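Local coordinates for ankyrin repeat and SOCS BOX protein 11 (Homo sapiens, PDB 4UUC) that serves as the substrate-recognition component of a cullin-5-RING E3 ubiquitin ligase that marks target proteins such as BIK for proteasomal degradation, at residues L18-L23 / A53-E58; S104-A109 / E116-L121; D149-L154 / V180-L185; A173-S178 / K201-L206. All coordinates share one frame; numbering follows the deposited sequence.

Interactions 1, 2 and 3 follow one another along the ankyrin repeat domain; interactions 3 and 4 interleave in the chain. Interaction 2 joins the two helices of one repeat. All its touching residues are buried, near the centre of the chain. Interaction 1 is also mostly buried, with one exposed lysine. Interactions 3 and 4 are partly buried. Interactions 1 and 3 hold equivalent elements, the second helices of neighbouring repeats, in nearly parallel pairs. Each has an apolar centre and a lysine at its margin. Interaction 4, near the C-terminal end, adds backbone and guanidinium contacts to alanine packing. Interactions 2 and 3 touch through Met118 and Leu154. Interactions 3 and 4 touch where Val182 and Ile183 meet Ala174.

Interaction 1: residues L18-L23 / A53-E58; sequences LALKTL and AKALLE
Leu20 has CG anti to the backbone N (chi1 -180°), which carries its two methyls across to Ala55 and Leu56. Leu56 takes a different first torsion, with CG beside the backbone N and anti to the carbonyl carbon (chi1 -71°). Its CD1 then comes close to Leu20. This is the packing of second helices from adjacent ankyrin repeats, ANK 1 and ANK 2. The helices run almost in the same direction, 12° apart, and their axes come within 10.3 Å of each other. Side chains therefore have to bridge the space between the backbones.

The fork of Leu20 divides the work. Its CD2 lies 3.8 Å from CB of Ala55, the closest approach of the contact. Its CD1 is 4.2 Å from CD1 of Leu56, and these two leucine side chains cross at about a right angle. Both leucines also touch Leu8 on helix 7-14, and Leu20 adds Ala11 and Ala12. The pair is thus packed onto the first helix of ANK 1.

Lys21 borders this apolar patch on its exposed side. Its chain bends twice near the end, and NZ comes 4.3 Å from CB of Ala55. Its charge faces that of Glu58, but Lys21 NZ and Glu58 OE1 are 4.8 Å apart and do not pair directly. A water sits between them and accepts a weak hydrogen bond from Lys21 NZ. The water oxygen lies 2.6 Å from Glu58 OE1, to which it donates a firmer bond.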
loop_
_atom_site.group_PDB
_atom_site.type_symbol
_atom_site.label_atom_id
_atom_site.label_comp_id
_atom_site.label_asym_id
_atom_site.label_seq_id
_atom_site.Cartn_x
_atom_site.Cartn_y
_atom_site.Cartn_z
ATOM N N LEU A 18 -21.906 -17.015 8.573
ATOM C CA LEU A 18 -23.151 -17.776 8.552
ATOM C C LEU A 18 -24.351 -16.859 8.300
ATOM O O LEU A 18 -25.236 -17.200 7.515
ATOM C CB LEU A 18 -23.328 -18.559 9.852
ATOM C CG LEU A 18 -22.253 -19.621 10.125
ATOM C CD1 LEU A 18 -22.656 -20.463 11.320
ATOM C CD2 LEU A 18 -21.970 -20.521 8.919
ATOM N N ALA A 19 -24.376 -15.693 8.941
ATOM C CA ALA A 19 -25.440 -14.720 8.684
ATOM C C ALA A 19 -25.397 -14.237 7.232
ATOM O O ALA A 19 -26.431 -14.137 6.567
ATOM C CB ALA A 19 -25.329 -13.545 9.635
ATOM N N LEU A 20 -24.197 -13.946 6.741
ATOM C CA LEU A 20 -24.027 -13.493 5.366
ATOM C C LEU A 20 -24.560 -14.524 4.368
ATOM O O LEU A 20 -25.326 -14.187 3.464
ATOM C CB LEU A 20 -22.553 -13.198 5.085
ATOM C CG LEU A 20 -22.251 -12.707 3.673
ATOM C CD1 LEU A 20 -21.702 -11.288 3.706
ATOM C CD2 LEU A 20 -21.292 -13.655 2.977
ATOM N N LYS A 21 -24.159 -15.780 4.534
ATOM C CA LYS A 21 -24.587 -16.837 3.625
ATOM C C LYS A 21 -26.088 -17.092 3.744
ATOM O O LYS A 21 -26.742 -17.429 2.759
ATOM C CB LYS A 21 -23.804 -18.122 3.893
ATOM C CG LYS A 21 -22.335 -18.016 3.512
ATOM C CD LYS A 21 -21.565 -19.282 3.855
ATOM C CE LYS A 21 -21.817 -20.388 2.847
ATOM N NZ LYS A 21 -21.166 -20.105 1.540
ATOM N N THR A 22 -26.635 -16.905 4.940
ATOM C CA THR A 22 -28.068 -17.080 5.146
ATOM C C THR A 22 -28.831 -16.018 4.360
ATOM O O THR A 22 -29.808 -16.322 3.674
ATOM C CB THR A 22 -28.441 -17.009 6.642
ATOM O OG1 THR A 22 -27.790 -18.074 7.348
ATOM C CG2 THR A 22 -29.946 -17.138 6.840
ATOM N N LEU A 23 -28.378 -14.773 4.457
ATOM C CA LEU A 23 -28.994 -13.668 3.725
ATOM C C LEU A 23 -28.894 -13.866 2.210
ATOM O O LEU A 23 -29.854 -13.618 1.485
ATOM C CB LEU A 23 -28.343 -12.342 4.127
ATOM C CG LEU A 23 -28.674 -11.853 5.540
ATOM C CD1 LEU A 23 -27.697 -10.774 5.990
ATOM C CD2 LEU A 23 -30.100 -11.334 5.598
ATOM N N ALA A 53 -15.911 -12.488 1.690
ATOM C CA ALA A 53 -15.572 -11.950 0.377
ATOM C C ALA A 53 -15.789 -13.002 -0.712
ATOM O O ALA A 53 -16.407 -12.716 -1.736
ATOM C CB ALA A 53 -14.133 -11.449 0.359
ATOM N N LYS A 54 -15.312 -14.223 -0.478
ATOM C CA LYS A 54 -15.413 -15.274 -1.490
ATOM C C LYS A 54 -16.863 -15.670 -1.737
ATOM O O LYS A 54 -17.254 -15.904 -2.878
ATOM C CB LYS A 54 -14.608 -16.512 -1.091
ATOM C CG LYS A 54 -14.546 -17.558 -2.201
ATOM C CD LYS A 54 -13.668 -18.738 -1.834
ATOM C CE LYS A 54 -13.548 -19.708 -3.002
ATOM N NZ LYS A 54 -12.704 -20.887 -2.674
ATOM N N ALA A 55 -17.655 -15.743 -0.671
ATOM C CA ALA A 55 -19.067 -16.083 -0.793
ATOM C C ALA A 55 -19.798 -15.035 -1.631
ATOM O O ALA A 55 -20.667 -15.363 -2.439
ATOM C CB ALA A 55 -19.705 -16.208 0.582
ATOM N N LEU A 56 -19.436 -13.771 -1.440
ATOM C CA LEU A 56 -20.026 -12.687 -2.213
ATOM C C LEU A 56 -19.591 -12.782 -3.679
ATOM O O LEU A 56 -20.408 -12.616 -4.588
ATOM C CB LEU A 56 -19.634 -11.331 -1.620
ATOM C CG LEU A 56 -20.281 -10.988 -0.273
ATOM C CD1 LEU A 56 -19.535 -9.857 0.419
ATOM C CD2 LEU A 56 -21.743 -10.617 -0.457
ATOM N N LEU A 57 -18.311 -13.068 -3.901
ATOM C CA LEU A 57 -17.772 -13.200 -5.253
ATOM C C LEU A 57 -18.401 -14.380 -5.992
ATOM O O LEU A 57 -18.682 -14.294 -7.188
ATOM C CB LEU A 57 -16.249 -13.360 -5.208
ATOM C CG LEU A 57 -15.502 -12.071 -4.864
ATOM C CD1 LEU A 57 -14.065 -12.368 -4.459
ATOM C CD2 LEU A 57 -15.548 -11.083 -6.028
ATOM N N GLU A 58 -18.623 -15.475 -5.269
ATOM C CA GLU A 58 -19.249 -16.668 -5.833
ATOM C C GLU A 58 -20.674 -16.381 -6.295
ATOM O O GLU A 58 -21.200 -17.062 -7.175
ATOM C CB GLU A 58 -19.254 -17.806 -4.806
ATOM C CG GLU A 58 -17.910 -18.503 -4.648
ATOM C CD GLU A 58 -17.882 -19.502 -3.501
ATOM O OE1 GLU A 58 -18.766 -19.442 -2.618
ATOM O OE2 GLU A 58 -16.969 -20.353 -3.485
HETATM O O HOH W 1 -18.353 -19.922 -0.084
#

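Interaction 2: residues S104-A109 / E116-L121; sequences SPIHEA and ECMEIL
Ser104 OG and His107 ND1 share a 2.6 Å hydrogen bond at the start of helix 105-111, whose first residues, Pro105 and Ile106, pack on Leu121. Either atom could be the donor. Ser104 is the N-cap, and the bond ties the cap to the first turn. On its other side, His107 NE2 makes a weak hydrogen bond to the carbonyl oxygen of Gly136, and its ring meets His130 edge-to-face.

The contact between the two helices is wholly apolar. Leu121 buries more surface than any other residue here. With its CG beside the backbone N (chi1 -70°), it sends CD1 down onto the opposite backbone. That methyl is 3.5 Å from Ile106 CA, tighter than usual, and 3.7 Å from Ile106 CB. It also lies 4.0 Å from Pro105 CB. The side chains of Ile106 and Leu121 slide past each other in opposite directions.

Ile106 has a second partner in Met118. Its CG1 is 4.0 Å from Met118 CG, and the two chains cross obliquely. Beyond CG the methionine turns away, and it packs on Lys153 and Leu154 of helix 148-156. Further along, Ala109 CB faces Cys117 CB at 4.2 Å.

The axes approach to 8.9 Å at 156°, close to antiparallel. Both segments belong to ANK 4. Ser104 to His107 read Ser-Pro-Ile-His, a variant of the Thr-Pro-Leu-His signature that opens the first helix of the ankyrin helix-turn-helix repeat.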
loop_
_atom_site.group_PDB
_atom_site.type_symbol
_atom_site.label_atom_id
_atom_site.label_comp_id
_atom_site.label_asym_id
_atom_site.label_seq_id
_atom_site.Cartn_x
_atom_site.Cartn_y
_atom_site.Cartn_z
ATOM N N SER A 104 -4.551 3.614 -4.934
ATOM C CA SER A 104 -3.560 2.584 -5.243
ATOM C C SER A 104 -3.437 1.556 -4.120
ATOM O O SER A 104 -3.103 1.917 -2.998
ATOM C CB SER A 104 -2.189 3.220 -5.493
ATOM O OG SER A 104 -1.200 2.228 -5.689
ATOM N N PRO A 105 -3.696 0.272 -4.424
ATOM C CA PRO A 105 -3.587 -0.750 -3.376
ATOM C C PRO A 105 -2.180 -0.920 -2.807
ATOM O O PRO A 105 -2.044 -1.000 -1.582
ATOM C CB PRO A 105 -4.037 -2.030 -4.090
ATOM C CG PRO A 105 -4.933 -1.553 -5.184
ATOM C CD PRO A 105 -4.320 -0.269 -5.647
ATOM N N ILE A 106 -1.155 -0.982 -3.653
ATOM C CA ILE A 106 0.183 -1.282 -3.147
ATOM C C ILE A 106 0.707 -0.162 -2.240
ATOM O O ILE A 106 1.374 -0.439 -1.243
ATOM C CB ILE A 106 1.196 -1.553 -4.293
ATOM C CG1 ILE A 106 2.456 -2.217 -3.725
ATOM C CG2 ILE A 106 1.532 -0.277 -5.066
ATOM C CD1 ILE A 106 3.472 -2.631 -4.775
ATOM N N HIS A 107 0.384 1.092 -2.550
ATOM C CA HIS A 107 0.871 2.206 -1.737
ATOM C C HIS A 107 0.242 2.207 -0.346
ATOM O O HIS A 107 0.906 2.536 0.637
ATOM C CB HIS A 107 0.617 3.538 -2.444
ATOM C CG HIS A 107 1.439 3.719 -3.680
ATOM N ND1 HIS A 107 1.129 3.104 -4.874
ATOM C CD2 HIS A 107 2.579 4.417 -3.901
ATOM C CE1 HIS A 107 2.035 3.426 -5.780
ATOM N NE2 HIS A 107 2.924 4.223 -5.216
ATOM N N GLU A 108 -1.026 1.817 -0.256
ATOM C CA GLU A 108 -1.681 1.708 1.045
ATOM C C GLU A 108 -1.122 0.523 1.828
ATOM O O GLU A 108 -0.889 0.623 3.038
ATOM C CB GLU A 108 -3.193 1.567 0.882
ATOM C CG GLU A 108 -3.964 1.612 2.198
ATOM C CD GLU A 108 -3.874 2.959 2.899
ATOM O OE1 GLU A 108 -3.611 3.976 2.222
ATOM O OE2 GLU A 108 -4.070 2.998 4.133
ATOM N N ALA A 109 -0.905 -0.597 1.145
ATOM C CA ALA A 109 -0.325 -1.772 1.797
ATOM C C ALA A 109 1.025 -1.429 2.419
ATOM O O ALA A 109 1.288 -1.770 3.579
ATOM C CB ALA A 109 -0.175 -2.918 0.812
ATOM N N GLU A 116 3.398 -8.770 3.032
ATOM C CA GLU A 116 2.943 -9.897 2.223
ATOM C C GLU A 116 1.988 -9.429 1.119
ATOM O O GLU A 116 2.094 -9.871 -0.027
ATOM C CB GLU A 116 2.264 -10.970 3.081
ATOM C CG GLU A 116 1.810 -12.178 2.260
ATOM C CD GLU A 116 1.380 -13.368 3.101
ATOM O OE1 GLU A 116 1.288 -13.237 4.341
ATOM O OE2 GLU A 116 1.131 -14.443 2.511
ATOM N N CYS A 117 1.056 -8.544 1.464
ATOM C CA CYS A 117 0.153 -7.973 0.469
ATOM C C CYS A 117 0.943 -7.263 -0.638
ATOM O O CYS A 117 0.625 -7.391 -1.820
ATOM C CB CYS A 117 -0.833 -7.009 1.135
ATOM S SG CYS A 117 -2.032 -7.828 2.222
ATOM N N MET A 118 1.976 -6.524 -0.246
ATOM C CA MET A 118 2.863 -5.860 -1.200
ATOM C C MET A 118 3.485 -6.872 -2.166
ATOM O O MET A 118 3.454 -6.682 -3.382
ATOM C CB MET A 118 3.961 -5.095 -0.453
ATOM C CG MET A 118 4.907 -4.283 -1.330
ATOM S SD MET A 118 6.403 -3.760 -0.445
ATOM C CE MET A 118 7.275 -5.320 -0.306
ATOM N N GLU A 119 4.036 -7.951 -1.619
ATOM C CA GLU A 119 4.721 -8.949 -2.434
ATOM C C GLU A 119 3.776 -9.639 -3.407
ATOM O O GLU A 119 4.146 -9.900 -4.549
ATOM C CB GLU A 119 5.402 -9.985 -1.540
ATOM C CG GLU A 119 6.579 -9.422 -0.766
ATOM C CD GLU A 119 7.364 -10.492 -0.033
ATOM O OE1 GLU A 119 7.640 -11.550 -0.638
ATOM O OE2 GLU A 119 7.713 -10.271 1.144
ATOM N N ILE A 120 2.559 -9.932 -2.958
ATOM C CA ILE A 120 1.561 -10.542 -3.828
ATOM C C ILE A 120 1.256 -9.628 -5.013
ATOM O O ILE A 120 1.170 -10.091 -6.150
ATOM C CB ILE A 120 0.257 -10.859 -3.062
ATOM C CG1 ILE A 120 0.514 -11.949 -2.019
ATOM C CG2 ILE A 120 -0.840 -11.318 -4.029
ATOM C CD1 ILE A 120 -0.627 -12.152 -1.037
ATOM N N LEU A 121 1.098 -8.334 -4.749
ATOM C CA LEU A 121 0.801 -7.378 -5.812
ATOM C C LEU A 121 1.961 -7.283 -6.803
ATOM O O LEU A 121 1.748 -7.208 -8.013
ATOM C CB LEU A 121 0.494 -5.999 -5.229
ATOM C CG LEU A 121 -0.827 -5.877 -4.461
ATOM C CD1 LEU A 121 -0.896 -4.540 -3.738
ATOM C CD2 LEU A 121 -2.017 -6.042 -5.390
#

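Interaction 3: residues D149-L154 / V180-L185; sequences DCVKKL and VEVIHL
No flat group takes part where Val151 and Lys152 meet Val182 and Leu185; methyls and methylenes do all the touching, so the contact has no ring faces or edges. The one ring in the two segments, that of His184, is directed elsewhere and its ND1 is hydrogen-bonded to Arg220 of helix 212-220.

Val151 is the centre of the contact. Its CB points at the other helix, and its two methyls take different partners. CG2 lies 4.2 Å from Val182 CG2. CG1 lies 4.2 Å from Leu185 CD1. Both valines set CG1 anti to the backbone N (chi1 169°), yet their side chains cross at about a right angle. Beneath them, both valines rest on Cys143 of helix 138-144, and Val182 also touches Ala174.

Leu185 CD1 also reaches Lys152 CB, again at 4.2 Å. The rest of the lysine chain leads away, bends at its last torsion and ends in a salt bridge with Glu156 one turn on in its own helix. The aliphatic base of Lys152 thus borders the apolar patch, while its charge is held beyond it.

All three distances are loose van der Waals contacts, and no hydrogen bond joins the helices. They run 11° from parallel, and their axes come within 10.1 Å. This is the side-by-side stacking of second helices, here from ANK 5 and ANK 6, that builds an ankyrin repeat solenoid.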
loop_
_atom_site.group_PDB
_atom_site.type_symbol
_atom_site.label_atom_id
_atom_site.label_comp_id
_atom_site.label_asym_id
_atom_site.label_seq_id
_atom_site.Cartn_x
_atom_site.Cartn_y
_atom_site.Cartn_z
ATOM N N ASP A 149 11.180 -3.762 6.828
ATOM C CA ASP A 149 11.079 -5.000 6.061
ATOM C C ASP A 149 10.620 -4.731 4.627
ATOM O O ASP A 149 11.083 -5.379 3.690
ATOM C CB ASP A 149 10.120 -5.982 6.738
ATOM C CG ASP A 149 10.658 -6.519 8.053
ATOM O OD1 ASP A 149 11.893 -6.478 8.265
ATOM O OD2 ASP A 149 9.841 -6.993 8.874
ATOM N N CYS A 150 9.708 -3.778 4.457
ATOM C CA CYS A 150 9.239 -3.408 3.120
ATOM C C CYS A 150 10.346 -2.734 2.312
ATOM O O CYS A 150 10.497 -2.996 1.117
ATOM C CB CYS A 150 8.021 -2.484 3.211
ATOM S SG CYS A 150 6.505 -3.320 3.724
ATOM N N VAL A 151 11.117 -1.872 2.967
ATOM C CA VAL A 151 12.253 -1.219 2.325
ATOM C C VAL A 151 13.243 -2.273 1.843
ATOM O O VAL A 151 13.672 -2.250 0.691
ATOM C CB VAL A 151 12.959 -0.226 3.287
ATOM C CG1 VAL A 151 14.292 0.252 2.715
ATOM C CG2 VAL A 151 12.059 0.972 3.578
ATOM N N LYS A 152 13.590 -3.205 2.725
ATOM C CA LYS A 152 14.561 -4.244 2.393
ATOM C C LYS A 152 14.094 -5.083 1.209
ATOM O O LYS A 152 14.844 -5.302 0.258
ATOM C CB LYS A 152 14.819 -5.142 3.603
ATOM C CG LYS A 152 15.838 -6.241 3.336
ATOM C CD LYS A 152 16.294 -6.891 4.624
ATOM C CE LYS A 152 17.401 -7.907 4.374
ATOM N NZ LYS A 152 16.898 -9.119 3.672
ATOM N N LYS A 153 12.843 -5.529 1.260
ATOM C CA LYS A 153 12.285 -6.375 0.207
ATOM C C LYS A 153 12.208 -5.650 -1.135
ATOM O O LYS A 153 12.550 -6.217 -2.170
ATOM C CB LYS A 153 10.896 -6.873 0.615
ATOM C CG LYS A 153 10.330 -7.954 -0.296
ATOM C CD LYS A 153 11.062 -9.279 -0.110
ATOM C CE LYS A 153 10.764 -10.245 -1.240
ATOM N NZ LYS A 153 11.450 -11.554 -1.042
ATOM N N LEU A 154 11.748 -4.401 -1.120
ATOM C CA LEU A 154 11.644 -3.608 -2.344
ATOM C C LEU A 154 13.007 -3.416 -3.012
ATOM O O LEU A 154 13.131 -3.544 -4.228
ATOM C CB LEU A 154 11.008 -2.250 -2.043
ATOM C CG LEU A 154 9.495 -2.285 -1.813
ATOM C CD1 LEU A 154 9.013 -0.999 -1.150
ATOM C CD2 LEU A 154 8.755 -2.509 -3.129
ATOM N N VAL A 180 17.269 4.455 11.525
ATOM C CA VAL A 180 18.644 4.337 11.059
ATOM C C VAL A 180 18.826 3.167 10.093
ATOM O O VAL A 180 19.573 3.281 9.119
ATOM C CB VAL A 180 19.611 4.179 12.263
ATOM C CG1 VAL A 180 21.009 3.725 11.819
ATOM C CG2 VAL A 180 19.705 5.484 13.038
ATOM N N GLU A 181 18.155 2.046 10.356
ATOM C CA GLU A 181 18.287 0.869 9.497
ATOM C C GLU A 181 17.927 1.202 8.043
ATOM O O GLU A 181 18.597 0.749 7.114
ATOM C CB GLU A 181 17.429 -0.285 10.020
ATOM C CG GLU A 181 18.055 -0.959 11.243
ATOM C CD GLU A 181 17.319 -2.209 11.710
ATOM O OE1 GLU A 181 16.068 -2.220 11.710
ATOM O OE2 GLU A 181 18.006 -3.185 12.082
ATOM N N VAL A 182 16.896 2.019 7.855
ATOM C CA VAL A 182 16.479 2.430 6.517
ATOM C C VAL A 182 17.562 3.265 5.818
ATOM O O VAL A 182 17.811 3.090 4.624
ATOM C CB VAL A 182 15.155 3.220 6.581
ATOM C CG1 VAL A 182 14.836 3.880 5.237
ATOM C CG2 VAL A 182 14.021 2.302 7.001
ATOM N N ILE A 183 18.202 4.166 6.558
ATOM C CA ILE A 183 19.286 4.979 6.010
ATOM C C ILE A 183 20.405 4.092 5.458
ATOM O O ILE A 183 20.863 4.290 4.327
ATOM C CB ILE A 183 19.870 5.941 7.076
ATOM C CG1 ILE A 183 18.800 6.920 7.571
ATOM C CG2 ILE A 183 21.068 6.715 6.523
ATOM C CD1 ILE A 183 18.317 7.926 6.529
ATOM N N HIS A 184 20.849 3.114 6.240
ATOM C CA HIS A 184 21.960 2.264 5.803
ATOM C C HIS A 184 21.551 1.338 4.656
ATOM O O HIS A 184 22.350 1.074 3.755
ATOM C CB HIS A 184 22.511 1.451 6.977
ATOM C CG HIS A 184 23.247 2.280 7.982
ATOM N ND1 HIS A 184 24.279 3.126 7.632
ATOM C CD2 HIS A 184 23.101 2.399 9.323
ATOM C CE1 HIS A 184 24.736 3.730 8.715
ATOM N NE2 HIS A 184 24.039 3.306 9.754
ATOM N N LEU A 185 20.310 0.862 4.674
ATOM C CA LEU A 185 19.804 0.023 3.588
ATOM C C LEU A 185 19.792 0.783 2.265
ATOM O O LEU A 185 20.247 0.262 1.250
ATOM C CB LEU A 185 18.396 -0.489 3.904
ATOM C CG LEU A 185 18.292 -1.737 4.788
ATOM C CD1 LEU A 185 16.862 -1.924 5.269
ATOM C CD2 LEU A 185 18.758 -2.967 4.043
#

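Interaction 4: residues A173-S178 / K201-L206; sequences AAARQS and KSALDL
Ala175 pushes its methyl onto a backbone carbonyl: its CB is 3.2 Å from Ala203 O, a close approach for a carbon and an oxygen. The backbones are near here, with Ala175 CA and Ala203 CA 5.5 Å apart. The same CB is 4.0 Å from Ala203 CB and equally far from Leu206 CB.

Leu206 also packs against Arg176. Its CD1 sits 3.7 Å above one face of the guanidinium, displaced toward the rim on the NH2 side, and its CD2 approaches NE. The arginine chain is extended from CG to NE (chi2 -167°), which carries the flat group out to the leucine. A salt bridge from Arg176 NH1 to Asp168 steadies it.

Ser202 and Asp205 form a capping box at the start of helix 203-206. Asp205 N gives a 3.2 Å bond to Ser202 OG. Ser202 N returns a 3.0 Å bond to Asp205 OD2, met from above the carboxylate plane. Asp205 OD2 also pairs with Arg196.

The contact joins helix 170-175, the first helix of ankyrin repeat ANK 6, to the short helix 203-206. Leu217 of helix 212-220 touches both Ala175 and Leu204. Ala174, next to Ala175, rests against Val182, Ile183 and Leu186 of helix 180-188.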
loop_
_atom_site.group_PDB
_atom_site.type_symbol
_atom_site.label_atom_id
_atom_site.label_comp_id
_atom_site.label_asym_id
_atom_site.label_seq_id
_atom_site.Cartn_x
_atom_site.Cartn_y
_atom_site.Cartn_z
ATOM N N ALA A 173 13.042 11.276 2.330
ATOM C CA ALA A 173 11.933 10.878 3.186
ATOM C C ALA A 173 12.449 10.218 4.461
ATOM O O ALA A 173 11.984 10.521 5.555
ATOM C CB ALA A 173 11.004 9.937 2.454
ATOM N N ALA A 174 13.421 9.323 4.309
ATOM C CA ALA A 174 13.986 8.612 5.448
ATOM C C ALA A 174 14.685 9.571 6.414
ATOM O O ALA A 174 14.662 9.364 7.629
ATOM C CB ALA A 174 14.960 7.535 4.970
ATOM N N ALA A 175 15.295 10.619 5.868
ATOM C CA ALA A 175 16.031 11.595 6.668
ATOM C C ALA A 175 15.112 12.370 7.611
ATOM O O ALA A 175 15.547 12.839 8.660
ATOM C CB ALA A 175 16.783 12.557 5.759
ATOM N N ARG A 176 13.846 12.511 7.226
ATOM C CA ARG A 176 12.870 13.218 8.051
ATOM C C ARG A 176 12.304 12.343 9.166
ATOM O O ARG A 176 11.636 12.848 10.073
ATOM C CB ARG A 176 11.714 13.731 7.193
ATOM C CG ARG A 176 12.094 14.790 6.189
ATOM C CD ARG A 176 10.843 15.443 5.625
ATOM N NE ARG A 176 11.123 16.273 4.461
ATOM C CZ ARG A 176 11.193 15.821 3.212
ATOM N NH1 ARG A 176 11.006 14.533 2.948
ATOM N NH2 ARG A 176 11.451 16.658 2.220
ATOM N N GLN A 177 12.551 11.038 9.086
ATOM C CA GLN A 177 12.050 10.093 10.083
ATOM C C GLN A 177 13.147 9.749 11.092
ATOM O O GLN A 177 14.135 10.472 11.210
ATOM C CB GLN A 177 11.523 8.817 9.418
ATOM C CG GLN A 177 10.636 9.039 8.202
ATOM C CD GLN A 177 9.555 10.073 8.423
ATOM O OE1 GLN A 177 8.976 10.168 9.507
ATOM N NE2 GLN A 177 9.275 10.860 7.389
ATOM N N SER A 178 12.965 8.640 11.806
ATOM C CA SER A 178 13.833 8.287 12.927
ATOM C C SER A 178 14.418 6.874 12.827
ATOM O O SER A 178 14.862 6.315 13.835
ATOM C CB SER A 178 13.053 8.422 14.240
ATOM O OG SER A 178 12.577 9.746 14.408
ATOM N N LYS A 201 17.337 20.974 -0.500
ATOM C CA LYS A 201 17.894 20.292 0.675
ATOM C C LYS A 201 18.458 18.915 0.337
ATOM O O LYS A 201 17.846 18.147 -0.406
ATOM C CB LYS A 201 16.820 20.131 1.757
ATOM C CG LYS A 201 16.144 21.424 2.192
ATOM C CD LYS A 201 17.086 22.327 2.972
ATOM C CE LYS A 201 16.355 23.555 3.509
ATOM N NZ LYS A 201 17.266 24.466 4.256
ATOM N N SER A 202 19.626 18.604 0.892
ATOM C CA SER A 202 20.142 17.242 0.876
ATOM C C SER A 202 19.502 16.448 2.012
ATOM O O SER A 202 18.893 17.026 2.914
ATOM C CB SER A 202 21.658 17.233 1.032
ATOM O OG SER A 202 22.008 17.659 2.339
ATOM N N ALA A 203 19.644 15.128 1.975
ATOM C CA ALA A 203 19.129 14.291 3.052
ATOM C C ALA A 203 19.729 14.726 4.389
ATOM O O ALA A 203 19.016 14.860 5.382
ATOM C CB ALA A 203 19.424 12.826 2.779
ATOM N N LEU A 204 21.034 14.980 4.405
ATOM C CA LEU A 204 21.700 15.424 5.624
ATOM C C LEU A 204 21.090 16.729 6.147
ATOM O O LEU A 204 20.887 16.881 7.351
ATOM C CB LEU A 204 23.200 15.599 5.381
ATOM C CG LEU A 204 24.052 15.961 6.603
ATOM C CD1 LEU A 204 23.973 14.885 7.686
ATOM C CD2 LEU A 204 25.495 16.185 6.180
ATOM N N ASP A 205 20.779 17.659 5.244
ATOM C CA ASP A 205 20.142 18.919 5.636
ATOM C C ASP A 205 18.820 18.683 6.365
ATOM O O ASP A 205 18.450 19.439 7.268
ATOM C CB ASP A 205 19.876 19.812 4.415
ATOM C CG ASP A 205 21.144 20.325 3.755
ATOM O OD1 ASP A 205 22.189 20.439 4.431
ATOM O OD2 ASP A 205 21.084 20.631 2.543
ATOM N N LEU A 206 18.097 17.644 5.955
ATOM C CA LEU A 206 16.768 17.370 6.497
ATOM C C LEU A 206 16.802 16.676 7.852
ATOM O O LEU A 206 15.840 16.758 8.615
ATOM C CB LEU A 206 15.964 16.513 5.518
ATOM C CG LEU A 206 15.600 17.177 4.189
ATOM C CD1 LEU A 206 15.006 16.150 3.241
ATOM C CD2 LEU A 206 14.628 18.329 4.405
#